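Local coordinates for putative oxidoreductase (Klebsiella pneumoniae subsp. pneumoniae MGH 78578, PDB 3E82), which is a putative oxidoreductase of the Gfo/Idh/MocA family that probably uses a nicotinamide dinucleotide cofactor bound by its Rossmann-fold domain, at residues B[70-75]-B[93-98]. Residues are numbered along the deposited sequence; the frame is centred on the assembly and turned at random.
Sequences LVVIAS and HVVVDK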
loop_
_atom_site.group_PDB
_atom_site.type_symbol
_atom_site.label_atom_id
_atom_site.label_comp_id
_atom_site.label_asym_id
_atom_site.label_seq_id
_atom_site.Cartn_x
_atom_site.Cartn_y
_atom_site.Cartn_z
ATOM N N LEU B 70 -2.502 -19.231 -37.743
ATOM C CA LEU B 70 -2.114 -18.639 -36.475
ATOM C C LEU B 70 -1.563 -19.657 -35.495
ATOM O O LEU B 70 -2.147 -20.719 -35.291
ATOM C CB LEU B 70 -3.326 -17.942 -35.849
ATOM C CG LEU B 70 -3.227 -17.495 -34.387
ATOM C CD1 LEU B 70 -2.147 -16.439 -34.231
ATOM C CD2 LEU B 70 -4.576 -16.962 -33.945
ATOM N N VAL B 71 -0.444 -19.312 -34.876
ATOM C CA VAL B 71 0.197 -20.173 -33.893
ATOM C C VAL B 71 -0.014 -19.603 -32.490
ATOM O O VAL B 71 0.226 -18.420 -32.258
ATOM C CB VAL B 71 1.727 -20.277 -34.174
ATOM C CG1 VAL B 71 2.431 -21.004 -33.041
ATOM C CG2 VAL B 71 1.960 -21.006 -35.500
ATOM N N VAL B 72 -0.485 -20.442 -31.568
ATOM C CA VAL B 72 -0.690 -20.039 -30.178
ATOM C C VAL B 72 0.351 -20.820 -29.361
ATOM O O VAL B 72 0.276 -22.044 -29.240
ATOM C CB VAL B 72 -2.126 -20.387 -29.680
ATOM C CG1 VAL B 72 -2.252 -20.090 -28.192
ATOM C CG2 VAL B 72 -3.165 -19.581 -30.459
ATOM N N ILE B 73 1.325 -20.106 -28.810
ATOM C CA ILE B 73 2.397 -20.734 -28.050
ATOM C C ILE B 73 2.113 -20.836 -26.556
ATOM O O ILE B 73 2.058 -19.834 -25.836
ATOM C CB ILE B 73 3.707 -19.984 -28.303
ATOM C CG1 ILE B 73 3.963 -19.951 -29.817
ATOM C CG2 ILE B 73 4.860 -20.647 -27.554
ATOM C CD1 ILE B 73 5.273 -19.324 -30.210
ATOM N N ALA B 74 1.935 -22.071 -26.104
ATOM C CA ALA B 74 1.635 -22.363 -24.709
ATOM C C ALA B 74 2.553 -23.480 -24.205
ATOM O O ALA B 74 2.160 -24.299 -23.379
ATOM C CB ALA B 74 0.174 -22.784 -24.575
ATOM N N SER B 75 3.771 -23.505 -24.730
ATOM C CA SER B 75 4.779 -24.495 -24.356
ATOM C C SER B 75 5.633 -23.884 -23.232
ATOM O O SER B 75 5.367 -22.761 -22.805
ATOM C CB SER B 75 5.630 -24.820 -25.587
ATOM O OG SER B 75 6.067 -23.634 -26.229
ATOM N N HIS B 93 0.945 -16.006 -38.066
ATOM C CA HIS B 93 0.580 -14.995 -37.084
ATOM C C HIS B 93 0.893 -15.685 -35.763
ATOM O O HIS B 93 0.825 -16.920 -35.676
ATOM C CB HIS B 93 -0.907 -14.671 -37.167
ATOM C CG HIS B 93 -1.297 -13.981 -38.434
ATOM N ND1 HIS B 93 -0.811 -12.739 -38.784
ATOM C CD2 HIS B 93 -2.098 -14.375 -39.452
ATOM C CE1 HIS B 93 -1.297 -12.397 -39.965
ATOM N NE2 HIS B 93 -2.079 -13.372 -40.393
ATOM N N VAL B 94 1.222 -14.910 -34.737
ATOM C CA VAL B 94 1.583 -15.512 -33.463
ATOM C C VAL B 94 1.007 -14.868 -32.211
ATOM O O VAL B 94 0.985 -13.647 -32.082
ATOM C CB VAL B 94 3.119 -15.523 -33.300
ATOM C CG1 VAL B 94 3.504 -16.224 -32.002
ATOM C CG2 VAL B 94 3.770 -16.191 -34.504
ATOM N N VAL B 95 0.530 -15.712 -31.300
ATOM C CA VAL B 95 0.035 -15.270 -30.008
ATOM C C VAL B 95 0.925 -16.036 -29.021
ATOM O O VAL B 95 1.001 -17.265 -29.074
ATOM C CB VAL B 95 -1.440 -15.656 -29.776
ATOM C CG1 VAL B 95 -1.755 -15.635 -28.276
ATOM C CG2 VAL B 95 -2.354 -14.671 -30.520
ATOM N N VAL B 96 1.610 -15.306 -28.147
ATOM C CA VAL B 96 2.507 -15.927 -27.173
ATOM C C VAL B 96 1.982 -15.813 -25.751
ATOM O O VAL B 96 1.674 -14.721 -25.273
ATOM C CB VAL B 96 3.910 -15.277 -27.208
ATOM C CG1 VAL B 96 4.890 -16.091 -26.354
ATOM C CG2 VAL B 96 4.386 -15.152 -28.638
ATOM N N ASP B 97 1.871 -16.954 -25.088
ATOM C CA ASP B 97 1.418 -17.006 -23.707
ATOM C C ASP B 97 2.522 -16.325 -22.877
ATOM O O ASP B 97 3.688 -16.344 -23.269
ATOM C CB ASP B 97 1.265 -18.472 -23.301
ATOM C CG ASP B 97 0.418 -18.657 -22.072
ATOM O OD1 ASP B 97 -0.767 -18.264 -22.103
ATOM O OD2 ASP B 97 0.938 -19.203 -21.074
ATOM N N LYS B 98 2.176 -15.702 -21.755
ATOM C CA LYS B 98 3.212 -15.067 -20.947
ATOM C C LYS B 98 4.181 -16.135 -20.414
ATOM O O LYS B 98 3.774 -17.254 -20.111
ATOM C CB LYS B 98 2.597 -14.288 -19.774
ATOM C CG LYS B 98 1.737 -13.083 -20.185
ATOM C CD LYS B 98 1.358 -12.236 -18.966
ATOM C CE LYS B 98 0.513 -13.009 -17.964
ATOM N NZ LYS B 98 -0.841 -13.293 -18.499
HETATM O O HOH W 1 3.171 -20.883 -21.482
#
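Val71 and Ile73 of 70-75 alternate with Val95 and Asp97 of 93-98 in a ladder of backbone hydrogen bonds that joins two adjacent parallel strands of the Rossmann fold; helix 80-89 makes the crossover of this beta-alpha-beta unit. The strand axes are nearly parallel. Val71 N donates to His93 O (2.8 Å), tilted 27° from the carbonyl plane, whereas Val95 N to Val71 O (2.9 Å) and Ile73 N to Val95 O meet their acceptors almost head-on.

Side chains divide between the two faces. On the face of Leu70, Val72, His93 and Val95, Leu70 holds CG anti to its own N (chi1 168°), and its branch CD1 swings across to the neighbouring strand, lying 3.3 Å from His93 O and 4.1 Å from Val95 CG2. The same CD1 also rests against His93 CB, while the ring of that histidine is hydrogen-bonded through ND1 to Leu120 N. The side chain of Val72 approaches Val95 more loosely, CG2 to CB at 4.3 Å. Helix 300-310 packs on this face through Leu310, Tyr303 and Tyr302, and helix 17-28 meets Val72 through His23 and Ile27. On the other face, Ile73 has CG1 beside its backbone N (chi1 -56°) and an extended end, which carries CD1 back along the strand to Val94 CG1 at 4.0 Å; the two side chains meet at a slant, under Leu83 and Ala87 of helix 80-89.

At the C-terminal end of the pair, where the cofactor usually binds in this fold, Asp97 N reaches Ile73 O in the carbonyl plane, through a slightly bent bond. The Asp97 carboxylate has different partners at its two oxygens: OD1 bonds His23 NE2 of helix 17-28, while a water donates to both OD2, at 2.8 Å, and Ser75 O, at 3.2 Å.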